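Local coordinates for heme-binding protein A / AI-2 binding protein A (Helicobacter pylori SS1, PDB 6OFQ) that probably acts as the periplasmic substrate-binding protein of a peptide ABC transporter, and is seen here holding the short peptide STSA, at residues Asp45-Thr50 and Glu124-Lys129; Val56-Ile61 and Gly180-Ser185; Val112-Lys117 and Leu184-Lys189; Asp193-Asn198 and Asp202-Lys207. All blocks are in the same frame, centred on the assembly; numbering follows the deposited sequence.

Contact 1: Asp45-Thr50 and Glu124-Lys129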
loop_
_atom_site.group_PDB
_atom_site.type_symbol
_atom_site.label_atom_id
_atom_site.label_comp_id
_atom_site.label_asym_id
_atom_site.label_seq_id
_atom_site.Cartn_x
_atom_site.Cartn_y
_atom_site.Cartn_z
ATOM N N ASP A 45 1.571 0.733 14.458
ATOM C CA ASP A 45 2.826 0.011 14.129
ATOM C C ASP A 45 2.702 -0.444 12.668
ATOM O O ASP A 45 1.967 -1.380 12.371
ATOM C CB ASP A 45 3.048 -1.191 15.065
ATOM C CG ASP A 45 4.303 -1.967 14.769
ATOM O OD1 ASP A 45 4.973 -1.754 13.730
ATOM O OD2 ASP A 45 4.735 -2.774 15.630
ATOM N N PRO A 46 3.422 0.215 11.760
ATOM C CA PRO A 46 3.232 -0.065 10.331
ATOM C C PRO A 46 3.664 -1.436 9.892
ATOM O O PRO A 46 3.243 -1.884 8.817
ATOM C CB PRO A 46 4.039 1.009 9.631
ATOM C CG PRO A 46 5.081 1.273 10.615
ATOM C CD PRO A 46 4.469 1.220 11.967
ATOM N N ALA A 47 4.498 -2.128 10.691
ATOM C CA ALA A 47 4.845 -3.492 10.397
ATOM C C ALA A 47 3.720 -4.476 10.586
ATOM O O ALA A 47 3.787 -5.548 10.019
ATOM C CB ALA A 47 6.088 -3.983 11.119
ATOM N N LEU A 48 2.655 -4.088 11.284
ATOM C CA LEU A 48 1.562 -4.999 11.541
ATOM C C LEU A 48 0.412 -4.894 10.539
ATOM O O LEU A 48 -0.556 -5.664 10.621
ATOM C CB LEU A 48 0.995 -4.654 12.949
ATOM C CG LEU A 48 1.974 -4.948 14.081
ATOM C CD1 LEU A 48 1.234 -4.610 15.378
ATOM C CD2 LEU A 48 2.521 -6.343 14.127
ATOM N N VAL A 49 0.470 -3.906 9.662
ATOM C CA VAL A 49 -0.641 -3.609 8.736
ATOM C C VAL A 49 -0.067 -3.509 7.325
ATOM O O VAL A 49 1.146 -3.430 7.173
ATOM C CB VAL A 49 -1.399 -2.361 9.210
ATOM C CG1 VAL A 49 -2.208 -2.622 10.475
ATOM C CG2 VAL A 49 -0.485 -1.197 9.390
ATOM N N THR A 50 -0.983 -3.422 6.343
ATOM C CA THR A 50 -0.505 -3.349 4.951
ATOM C C THR A 50 -1.155 -2.264 4.120
ATOM O O THR A 50 -0.857 -2.158 2.928
ATOM C CB THR A 50 -0.780 -4.696 4.229
ATOM O OG1 THR A 50 -2.190 -4.861 4.160
ATOM C CG2 THR A 50 -0.114 -5.906 4.908
ATOM N N GLU A 124 14.823 -7.186 13.614
ATOM C CA GLU A 124 14.959 -8.478 14.247
ATOM C C GLU A 124 13.668 -9.018 14.857
ATOM O O GLU A 124 13.437 -10.223 14.840
ATOM C CB GLU A 124 16.065 -8.595 15.273
ATOM C CG GLU A 124 17.464 -8.434 14.719
ATOM C CD GLU A 124 18.508 -8.522 15.845
ATOM O OE1 GLU A 124 18.235 -8.191 17.012
ATOM O OE2 GLU A 124 19.641 -8.815 15.416
ATOM N N ARG A 125 12.794 -8.120 15.271
ATOM C CA ARG A 125 11.533 -8.557 15.792
ATOM C C ARG A 125 10.710 -9.298 14.755
ATOM O O ARG A 125 9.852 -10.125 15.099
ATOM C CB ARG A 125 10.792 -7.361 16.352
ATOM C CG ARG A 125 10.236 -6.398 15.297
ATOM C CD ARG A 125 9.814 -5.074 15.898
ATOM N NE ARG A 125 9.280 -4.159 14.891
ATOM C CZ ARG A 125 8.053 -3.674 14.819
ATOM N NH1 ARG A 125 7.143 -3.975 15.732
ATOM N NH2 ARG A 125 7.738 -2.821 13.853
ATOM N N GLN A 126 10.883 -8.958 13.479
ATOM C CA GLN A 126 10.174 -9.599 12.381
ATOM C C GLN A 126 10.902 -10.829 11.905
ATOM O O GLN A 126 10.253 -11.793 11.487
ATOM C CB GLN A 126 9.975 -8.583 11.246
ATOM C CG GLN A 126 9.464 -7.233 11.731
ATOM C CD GLN A 126 9.043 -6.259 10.630
ATOM O OE1 GLN A 126 8.237 -6.656 9.772
ATOM N NE2 GLN A 126 9.572 -5.022 10.635
ATOM N N MET A 127 12.224 -10.786 11.940
ATOM C CA MET A 127 13.073 -11.870 11.416
ATOM C C MET A 127 13.086 -13.103 12.341
ATOM O O MET A 127 13.157 -14.222 11.826
ATOM C CB MET A 127 14.495 -11.350 11.267
ATOM C CG MET A 127 15.352 -12.293 10.454
ATOM S SD MET A 127 16.754 -11.418 9.804
ATOM C CE MET A 127 17.609 -10.857 11.219
ATOM N N ASP A 128 13.099 -12.859 13.647
ATOM C CA ASP A 128 13.297 -13.917 14.659
ATOM C C ASP A 128 12.011 -13.994 15.487
ATOM O O ASP A 128 11.731 -13.090 16.264
ATOM C CB ASP A 128 14.504 -13.494 15.527
ATOM C CG ASP A 128 14.850 -14.502 16.616
ATOM O OD1 ASP A 128 14.031 -15.389 16.889
ATOM O OD2 ASP A 128 15.948 -14.328 17.181
ATOM N N LYS A 129 11.333 -15.130 15.417
ATOM C CA LYS A 129 10.093 -15.324 16.163
ATOM C C LYS A 129 10.273 -15.204 17.673
ATOM O O LYS A 129 9.363 -14.765 18.376
ATOM C CB LYS A 129 9.394 -16.620 15.732
ATOM C CG LYS A 129 9.261 -16.793 14.223
ATOM C CD LYS A 129 8.078 -16.091 13.565
ATOM C CE LYS A 129 6.817 -16.916 13.817
ATOM N NZ LYS A 129 5.614 -16.205 14.350
HETATM O O HOH W 1 5.848 -6.677 8.268
#
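Arg125 on helix 116-127 and Asp45 in the loop 45-50 meet end-on in a two-pronged salt bridge. NH1 of Arg125 donates to Asp45 OD2 at 2.7 Å and NH2 of Arg125 donates to Asp45 OD1 at 3.0 Å. Both bonds are close to straight, and each lands on the syn lone pair of its oxygen. Carboxylate and guanidinium lie nearly in one plane, 15° apart, as suits a bidentate pair. The arginine gets there because its chain is extended from CG to NE, and its NE is held by Ser122 O of its own helix, which helps fix the rotation of the group.

OD1 of Asp45 takes a second bond from Ala47 N at 3.1 Å, this donor standing above the carboxylate plane. It closes an Asx turn, so the acid that receives the arginine also shapes the loop leading toward helix 52-61. Tyr134 OH adds a bond to OD2, leaving both carboxylate oxygens with more than one partner. The methyl group of Ala47 completes the close packing: its CB lies 3.4 Å from Arg125 NH2 and 3.7 Å from Gln126 NE2.

The looser flank is hydrated. A water lies 2.9 Å from Ala47 O and 2.8 Å from Gln126 OE1 and can donate to either, though more acceptors than protons surround it. It links two acceptors that cannot bond to each other. The amide nitrogen of Gln126 is turned to other partners, Ser122 O and Phe183 O.

Contact 2: Val56-Ile61 and Gly180-Ser185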
loop_
_atom_site.group_PDB
_atom_site.type_symbol
_atom_site.label_atom_id
_atom_site.label_comp_id
_atom_site.label_asym_id
_atom_site.label_seq_id
_atom_site.Cartn_x
_atom_site.Cartn_y
_atom_site.Cartn_z
ATOM N N VAL A 56 -1.364 6.539 6.266
ATOM C CA VAL A 56 -1.520 7.983 6.355
ATOM C C VAL A 56 -0.905 8.532 7.641
ATOM O O VAL A 56 -0.107 9.484 7.584
ATOM C CB VAL A 56 -3.012 8.375 6.259
ATOM C CG1 VAL A 56 -3.154 9.884 6.490
ATOM C CG2 VAL A 56 -3.633 7.957 4.933
ATOM N N ALA A 57 -1.235 7.948 8.774
ATOM C CA ALA A 57 -0.622 8.407 10.021
ATOM C C ALA A 57 0.834 7.964 10.211
ATOM O O ALA A 57 1.712 8.805 10.460
ATOM C CB ALA A 57 -1.438 7.998 11.240
ATOM N N THR A 58 1.079 6.674 9.997
ATOM C CA THR A 58 2.396 6.165 10.377
ATOM C C THR A 58 3.517 6.720 9.503
ATOM O O THR A 58 4.632 6.947 9.958
ATOM C CB THR A 58 2.426 4.631 10.384
ATOM O OG1 THR A 58 2.247 4.165 9.042
ATOM C CG2 THR A 58 1.421 4.014 11.276
ATOM N N GLY A 59 3.217 6.999 8.230
ATOM C CA GLY A 59 4.210 7.567 7.331
ATOM C C GLY A 59 4.702 8.942 7.724
ATOM O O GLY A 59 5.783 9.374 7.301
ATOM N N ASN A 60 3.910 9.681 8.494
ATOM C CA ASN A 60 4.312 10.971 8.997
ATOM C C ASN A 60 5.083 10.896 10.355
ATOM O O ASN A 60 5.776 11.859 10.682
ATOM C CB ASN A 60 3.035 11.790 9.198
ATOM C CG ASN A 60 2.508 12.354 7.900
ATOM O OD1 ASN A 60 3.091 13.288 7.376
ATOM N ND2 ASN A 60 1.416 11.794 7.381
ATOM N N ILE A 61 4.898 9.800 11.066
ATOM C CA ILE A 61 5.422 9.620 12.430
ATOM C C ILE A 61 6.797 8.976 12.369
ATOM O O ILE A 61 7.709 9.294 13.182
ATOM C CB ILE A 61 4.419 8.770 13.236
ATOM C CG1 ILE A 61 3.161 9.619 13.507
ATOM C CG2 ILE A 61 5.061 8.213 14.501
ATOM C CD1 ILE A 61 1.997 8.787 14.034
ATOM N N GLY A 180 12.964 1.553 2.201
ATOM C CA GLY A 180 12.134 2.751 2.290
ATOM C C GLY A 180 10.702 2.448 2.579
ATOM O O GLY A 180 9.941 3.410 2.731
ATOM N N MET A 181 10.301 1.192 2.661
ATOM C CA MET A 181 8.881 0.830 2.840
ATOM C C MET A 181 8.448 0.979 4.310
ATOM O O MET A 181 9.233 0.688 5.212
ATOM C CB MET A 181 8.603 -0.552 2.303
ATOM C CG MET A 181 8.773 -0.619 0.806
ATOM S SD MET A 181 8.613 -2.247 0.081
ATOM C CE MET A 181 6.962 -2.700 0.633
ATOM N N ASP A 182 7.150 1.247 4.480
ATOM C CA ASP A 182 6.593 1.541 5.787
ATOM C C ASP A 182 6.829 0.405 6.820
ATOM O O ASP A 182 7.047 0.724 7.992
ATOM C CB ASP A 182 5.113 1.799 5.612
ATOM C CG ASP A 182 4.828 3.000 4.737
ATOM O OD1 ASP A 182 4.925 2.812 3.511
ATOM O OD2 ASP A 182 4.561 4.093 5.256
ATOM N N PHE A 183 6.793 -0.845 6.386
ATOM C CA PHE A 183 6.948 -1.940 7.344
ATOM C C PHE A 183 8.308 -1.991 7.986
ATOM O O PHE A 183 8.477 -2.675 8.998
ATOM C CB PHE A 183 6.496 -3.284 6.739
ATOM C CG PHE A 183 7.529 -3.945 5.847
ATOM C CD1 PHE A 183 7.811 -3.555 4.546
ATOM C CD2 PHE A 183 8.270 -5.017 6.338
ATOM C CE1 PHE A 183 8.686 -4.229 3.716
ATOM C CE2 PHE A 183 9.142 -5.702 5.518
ATOM C CZ PHE A 183 9.421 -5.288 4.228
ATOM N N LEU A 184 9.280 -1.323 7.357
ATOM C CA LEU A 184 10.636 -1.264 7.872
ATOM C C LEU A 184 10.928 0.048 8.555
ATOM O O LEU A 184 12.099 0.454 8.708
ATOM C CB LEU A 184 11.634 -1.596 6.765
ATOM C CG LEU A 184 11.477 -3.007 6.246
ATOM C CD1 LEU A 184 12.418 -3.217 5.056
ATOM C CD2 LEU A 184 11.655 -4.095 7.322
ATOM N N SER A 185 9.894 0.731 9.018
ATOM C CA SER A 185 10.039 1.863 9.895
ATOM C C SER A 185 10.823 1.582 11.187
ATOM O O SER A 185 10.789 0.453 11.697
ATOM C CB SER A 185 8.634 2.302 10.283
ATOM O OG SER A 185 7.897 2.893 9.242
HETATM O O HOH W 2 4.686 4.193 7.940
#
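Gly59 and Asp182 bring the two backbones to a CA-CA separation of 6.7 Å, where helix 52-61 passes the short 3-10 turn at 182-183. The meeting is slight, with 69 Å² buried in all. Asp182 reaches toward the helix with OD2, which lies 4.1 Å from Gly59 CA, a loose approach rather than tight contact. The same oxygen is 4.4 Å from Thr58 OG1, too far for a direct bond, and a single water fills the interval. That water is 2.7 Å from Thr58 OG1 and donates to Asp182 OD2, also at 2.7 Å, so hydroxyl and carboxylate are coupled through solvent. In Asp182 the carboxyl carbon stands beside the backbone N (chi1 -63°), which turns the acid out to the helix.

Within these two segments the link is a water bridge, while Pro46 packs on both Thr58 and Ser185. In this periplasmic binding protein the 3-10 turn lies between helices 175-178 and 189-197, and Ser185 follows it: Asp182 O accepts from Ser185 N at 3.0 Å and, in the carbonyl plane on a lone pair, from Ser185 OG at 2.6 Å. On the helix side, Asn60 ND2 folds back to Val56 O at 2.8 Å.

Contact 3: Val112-Lys117 and Leu184-Lys189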
loop_
_atom_site.group_PDB
_atom_site.type_symbol
_atom_site.label_atom_id
_atom_site.label_comp_id
_atom_site.label_asym_id
_atom_site.label_seq_id
_atom_site.Cartn_x
_atom_site.Cartn_y
_atom_site.Cartn_z
ATOM N N VAL A 112 15.552 10.308 23.846
ATOM C CA VAL A 112 16.460 9.205 23.526
ATOM C C VAL A 112 16.916 9.316 22.096
ATOM O O VAL A 112 16.144 9.620 21.192
ATOM C CB VAL A 112 15.946 7.798 23.833
ATOM C CG1 VAL A 112 15.389 7.742 25.255
ATOM C CG2 VAL A 112 14.829 7.354 22.944
ATOM N N GLU A 113 18.228 9.204 21.901
ATOM C CA GLU A 113 18.854 9.297 20.583
ATOM C C GLU A 113 18.744 7.944 19.859
ATOM O O GLU A 113 19.040 6.884 20.376
ATOM C CB GLU A 113 20.338 9.712 20.713
ATOM C CG GLU A 113 21.018 9.991 19.384
ATOM C CD GLU A 113 22.519 10.299 19.483
ATOM O OE1 GLU A 113 23.000 10.184 20.642
ATOM O OE2 GLU A 113 23.214 10.588 18.494
ATOM N N PHE A 114 18.315 8.030 18.592
ATOM C CA PHE A 114 18.283 6.909 17.652
ATOM C C PHE A 114 19.704 6.365 17.433
ATOM O O PHE A 114 20.662 7.113 17.290
ATOM C CB PHE A 114 17.688 7.420 16.330
ATOM C CG PHE A 114 18.037 6.575 15.126
ATOM C CD1 PHE A 114 17.501 5.319 14.964
ATOM C CD2 PHE A 114 18.937 7.048 14.199
ATOM C CE1 PHE A 114 17.887 4.500 13.912
ATOM C CE2 PHE A 114 19.268 6.275 13.087
ATOM C CZ PHE A 114 18.728 5.023 12.969
ATOM N N SER A 115 19.797 5.056 17.400
ATOM C CA SER A 115 21.052 4.399 17.138
ATOM C C SER A 115 20.784 3.027 16.529
ATOM O O SER A 115 19.643 2.559 16.340
ATOM C CB SER A 115 21.877 4.337 18.450
ATOM O OG SER A 115 21.306 3.409 19.331
ATOM N N ALA A 116 21.882 2.275 16.340
ATOM C CA ALA A 116 21.813 1.008 15.683
ATOM C C ALA A 116 20.900 0.004 16.380
ATOM O O ALA A 116 20.274 -0.851 15.737
ATOM C CB ALA A 116 23.218 0.470 15.490
ATOM N N LYS A 117 20.803 0.055 17.712
ATOM C CA LYS A 117 19.929 -0.881 18.402
ATOM C C LYS A 117 18.452 -0.762 18.027
ATOM O O LYS A 117 17.716 -1.734 18.126
ATOM C CB LYS A 117 20.068 -0.774 19.927
ATOM C CG LYS A 117 19.478 0.451 20.598
ATOM C CD LYS A 117 19.635 0.307 22.111
ATOM C CE LYS A 117 18.819 1.336 22.872
ATOM N NZ LYS A 117 19.101 1.329 24.335
ATOM N N LEU A 184 9.280 -1.323 7.357
ATOM C CA LEU A 184 10.636 -1.264 7.872
ATOM C C LEU A 184 10.928 0.048 8.555
ATOM O O LEU A 184 12.099 0.454 8.708
ATOM C CB LEU A 184 11.634 -1.596 6.765
ATOM C CG LEU A 184 11.477 -3.007 6.246
ATOM C CD1 LEU A 184 12.418 -3.217 5.056
ATOM C CD2 LEU A 184 11.655 -4.095 7.322
ATOM N N SER A 185 9.894 0.731 9.018
ATOM C CA SER A 185 10.039 1.863 9.895
ATOM C C SER A 185 10.823 1.582 11.187
ATOM O O SER A 185 10.789 0.453 11.697
ATOM C CB SER A 185 8.634 2.302 10.283
ATOM O OG SER A 185 7.897 2.893 9.242
ATOM N N ILE A 186 11.524 2.608 11.630
ATOM C CA ILE A 186 12.351 2.473 12.839
ATOM C C ILE A 186 11.568 2.888 14.097
ATOM O O ILE A 186 11.260 4.067 14.236
ATOM C CB ILE A 186 13.660 3.236 12.709
ATOM C CG1 ILE A 186 14.448 2.835 11.437
ATOM C CG2 ILE A 186 14.535 2.988 13.934
ATOM C CD1 ILE A 186 14.607 1.352 11.192
ATOM N N LEU A 187 11.275 1.865 14.903
ATOM C CA LEU A 187 10.642 2.127 16.211
ATOM C C LEU A 187 11.730 2.209 17.262
ATOM O O LEU A 187 12.895 1.908 16.990
ATOM C CB LEU A 187 9.720 0.968 16.544
ATOM C CG LEU A 187 8.336 0.984 15.892
ATOM C CD1 LEU A 187 8.374 0.941 14.368
ATOM C CD2 LEU A 187 7.477 -0.134 16.443
ATOM N N SER A 188 11.346 2.704 18.445
ATOM C CA SER A 188 12.318 2.864 19.529
ATOM C C SER A 188 12.386 1.646 20.439
ATOM O O SER A 188 11.421 1.284 21.133
ATOM C CB SER A 188 11.924 4.057 20.390
ATOM O OG SER A 188 12.625 4.067 21.647
ATOM N N LYS A 189 13.614 1.101 20.541
ATOM C CA LYS A 189 13.892 0.019 21.481
ATOM C C LYS A 189 13.719 0.449 22.962
ATOM O O LYS A 189 13.179 -0.367 23.710
ATOM C CB LYS A 189 15.325 -0.487 21.232
ATOM C CG LYS A 189 15.702 -1.671 22.119
ATOM C CD LYS A 189 14.760 -2.829 22.002
ATOM C CE LYS A 189 15.347 -4.215 22.267
ATOM N NZ LYS A 189 15.364 -4.632 23.679
#
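The ring of Phe114 and the branched chain of Ile186 cross at about a right angle, and this pair is the apolar centre of the contact. CG2 of Ile186 does the touching: it lies 3.7 Å from Phe114 CE1 and 3.9 Å from Phe114 CD1, approaching the ring obliquely. Two torsions bring them together. Phe114 carries its ring away from the backbone N (chi1 159°), and this brings the ring nearer the other segment than the direction of its CB alone would suggest. Ile186 has CG2 opposite its own backbone N and so presents that methyl to the ring. Leu79 of strand 75-85 packs on both residues, tying the pair to the antiparallel sheet.

Beside this core, Val112 CG2 comes within 4.2 Å of Ser188 OG. The hydroxyl has its polar work with Tyr191 N, as the N-cap of helix 189-197, so the valine methyl simply packs alongside it. Lys117 and Lys189 form the more exposed border: CB of Lys189 packs against the backbone O of Lys117 at 4.1 Å and, more loosely, against Lys117 CE in the conformer given. Their ammonium groups go to separate acids, Lys117 NZ, in that same conformer, to Asp190 and Lys189 NZ to Asp193.

Between the two segments the link is therefore one of dispersion and shape, with the polar ends served by residues of helix 189-197. Each ammonium is paired with its own aspartate, so the two charges probably disturb each other little.

Contact 4: Asp193-Asn198 and Asp202-Lys207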
loop_
_atom_site.group_PDB
_atom_site.type_symbol
_atom_site.label_atom_id
_atom_site.label_comp_id
_atom_site.label_asym_id
_atom_site.label_seq_id
_atom_site.Cartn_x
_atom_site.Cartn_y
_atom_site.Cartn_z
ATOM N N ASP A 193 11.186 -1.305 25.405
ATOM C CA ASP A 193 11.639 -1.923 26.664
ATOM C C ASP A 193 10.800 -1.363 27.831
ATOM O O ASP A 193 10.394 -2.137 28.712
ATOM C CB ASP A 193 13.108 -1.627 26.896
ATOM C CG ASP A 193 14.038 -2.419 26.016
ATOM O OD1 ASP A 193 13.561 -3.445 25.464
ATOM O OD2 ASP A 193 15.185 -1.941 26.071
ATOM N N TYR A 194 10.578 -0.050 27.820
ATOM C CA TYR A 194 9.739 0.640 28.854
ATOM C C TYR A 194 8.373 0.029 28.930
ATOM O O TYR A 194 7.818 -0.307 29.973
ATOM C CB TYR A 194 9.669 2.114 28.630
ATOM C CG TYR A 194 8.532 2.872 29.258
ATOM C CD1 TYR A 194 8.723 3.518 30.485
ATOM C CD2 TYR A 194 7.398 3.156 28.516
ATOM C CE1 TYR A 194 7.691 4.232 31.073
ATOM C CE2 TYR A 194 6.373 3.894 29.088
ATOM C CZ TYR A 194 6.514 4.416 30.363
ATOM O OH TYR A 194 5.467 5.129 30.928
ATOM N N LEU A 195 7.686 -0.145 27.799
ATOM C CA LEU A 195 6.360 -0.813 27.752
ATOM C C LEU A 195 6.349 -2.271 28.198
ATOM O O LEU A 195 5.446 -2.775 28.848
ATOM C CB LEU A 195 5.704 -0.748 26.344
ATOM C CG LEU A 195 5.433 0.630 25.796
ATOM C CD1 LEU A 195 4.923 0.477 24.360
ATOM C CD2 LEU A 195 4.407 1.352 26.624
ATOM N N GLU A 196 7.419 -2.955 27.855
ATOM C CA GLU A 196 7.593 -4.319 28.314
ATOM C C GLU A 196 7.666 -4.338 29.845
ATOM O O GLU A 196 6.921 -5.153 30.386
ATOM C CB GLU A 196 8.813 -4.995 27.706
ATOM C CG GLU A 196 8.877 -6.487 28.050
ATOM C CD GLU A 196 9.872 -7.190 27.146
ATOM O OE1 GLU A 196 10.914 -6.584 26.829
ATOM O OE2 GLU A 196 9.539 -8.299 26.670
ATOM N N GLN A 197 8.473 -3.460 30.453
ATOM C CA GLN A 197 8.671 -3.435 31.930
ATOM C C GLN A 197 7.298 -3.176 32.578
ATOM O O GLN A 197 6.875 -3.829 33.551
ATOM C CB GLN A 197 9.750 -2.423 32.342
ATOM C CG GLN A 197 11.118 -2.476 31.652
ATOM C CD GLN A 197 11.806 -3.827 31.753
ATOM O OE1 GLN A 197 11.963 -4.586 30.795
ATOM N NE2 GLN A 197 12.299 -4.102 32.936
ATOM N N ASN A 198 6.538 -2.258 31.998
ATOM C CA ASN A 198 5.181 -1.982 32.477
ATOM C C ASN A 198 4.028 -2.827 32.059
ATOM O O ASN A 198 2.865 -2.567 32.448
ATOM C CB ASN A 198 4.877 -0.549 32.151
ATOM C CG ASN A 198 5.665 0.306 33.068
ATOM O OD1 ASN A 198 5.277 0.451 34.226
ATOM N ND2 ASN A 198 6.885 0.579 32.690
ATOM N N ASP A 202 1.240 -3.994 24.023
ATOM C CA ASP A 202 0.342 -3.631 22.942
ATOM C C ASP A 202 0.273 -2.147 22.653
ATOM O O ASP A 202 -0.162 -1.745 21.551
ATOM C CB ASP A 202 -1.049 -4.192 23.200
ATOM C CG ASP A 202 -1.112 -5.695 23.006
ATOM O OD1 ASP A 202 -0.383 -6.280 22.171
ATOM O OD2 ASP A 202 -2.014 -6.296 23.648
ATOM N N GLU A 203 0.676 -1.313 23.590
ATOM C CA GLU A 203 0.666 0.099 23.368
ATOM C C GLU A 203 1.701 0.582 22.328
ATOM O O GLU A 203 1.633 1.708 21.818
ATOM C CB GLU A 203 0.836 0.921 24.638
ATOM C CG GLU A 203 -0.403 0.855 25.537
ATOM C CD GLU A 203 -0.383 1.873 26.665
ATOM O OE1 GLU A 203 -1.323 1.700 27.468
ATOM O OE2 GLU A 203 0.507 2.741 26.825
ATOM N N LEU A 204 2.665 -0.286 22.002
ATOM C CA LEU A 204 3.649 0.058 20.951
ATOM C C LEU A 204 2.921 0.321 19.630
ATOM O O LEU A 204 3.429 1.115 18.823
ATOM C CB LEU A 204 4.657 -1.080 20.793
ATOM C CG LEU A 204 5.911 -0.782 19.908
ATOM C CD1 LEU A 204 6.729 0.354 20.503
ATOM C CD2 LEU A 204 6.682 -2.094 19.726
ATOM N N ALA A 205 1.794 -0.350 19.475
ATOM C CA ALA A 205 0.989 -0.211 18.230
ATOM C C ALA A 205 -0.217 0.696 18.389
ATOM O O ALA A 205 -1.038 0.809 17.455
ATOM C CB ALA A 205 0.509 -1.561 17.819
ATOM N N LYS A 206 -0.279 1.429 19.507
ATOM C CA LYS A 206 -1.385 2.359 19.801
ATOM C C LYS A 206 -0.956 3.781 20.111
ATOM O O LYS A 206 -1.646 4.749 19.715
ATOM C CB LYS A 206 -2.195 1.875 21.012
ATOM C CG LYS A 206 -2.897 0.562 20.705
ATOM C CD LYS A 206 -3.744 0.057 21.874
ATOM C CE LYS A 206 -4.633 -1.092 21.403
ATOM N NZ LYS A 206 -4.087 -2.435 21.762
ATOM N N LYS A 207 0.211 3.888 20.735
ATOM C CA LYS A 207 0.717 5.176 21.199
ATOM C C LYS A 207 2.161 5.253 20.693
ATOM O O LYS A 207 3.096 4.839 21.378
ATOM C CB LYS A 207 0.594 5.261 22.734
ATOM C CG LYS A 207 -0.855 5.383 23.193
ATOM C CD LYS A 207 -0.932 5.309 24.711
ATOM C CE LYS A 207 -2.409 5.299 25.085
ATOM N NZ LYS A 207 -2.712 4.983 26.519
#
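Leu195, near the end of helix 189-197, supplies the side chain that meets the following turn at 202-204. Its CB points toward that turn, and with CG anti to the carbonyl carbon (chi1 -60°) the fork of the two methyls is carried onto Glu203 and Leu204. CD1 makes the closer approach: it lies 3.4 Å from Leu204 N and 3.8 Å from Glu203 C, resting against the peptide link between the two residues. The same methyl is 3.9 Å from Leu204 CB, an apolar touch. CD2 takes the other branch and reaches the side chain of Glu203, 4.1 Å from both its CB and its OE2.

Leu195 and Glu203 cross at about a right angle, the leucine meeting an acid whose chain runs extended beyond CG. Lys207 NZ stands 3.7 Å from Glu203 OE1 in a long salt bridge, a weak tie on the outer part of the turn. Tyr133 packs on both Leu195 and Leu204.

On the helix side, Asn198 folds its amide back so that ND2 donates to Tyr194 O at 3.0 Å. Asn198 N reaches the same oxygen from the other face of its plane. The helix thus ends at Asn198, and the chain returns as a 3-10 segment whose backbone packs against a leucine of the helix's last turn, on the way to strand 214-220.

Contacts 1 and 3 share helix 116-127, and contacts 2 and 3 share Leu184 and Ser185 of one loop. Contact 1 touches the other three: Pro46 CG packs 3.3 Å from Asp182 O, Arg125 NH2 packs on Leu187 CD2, and Asp45 CB rests on Ala205 CB. Its centre is about 16 Å from that of the chain, and its touching residues are buried, yet its bonding is ionic. Contact 2, about 11 Å from the centre, is only partly buried and works through water. Contacts 3 and 4 lie farther out, at about 23 and 26 Å, but join by apolar packing, with charged groups at their borders.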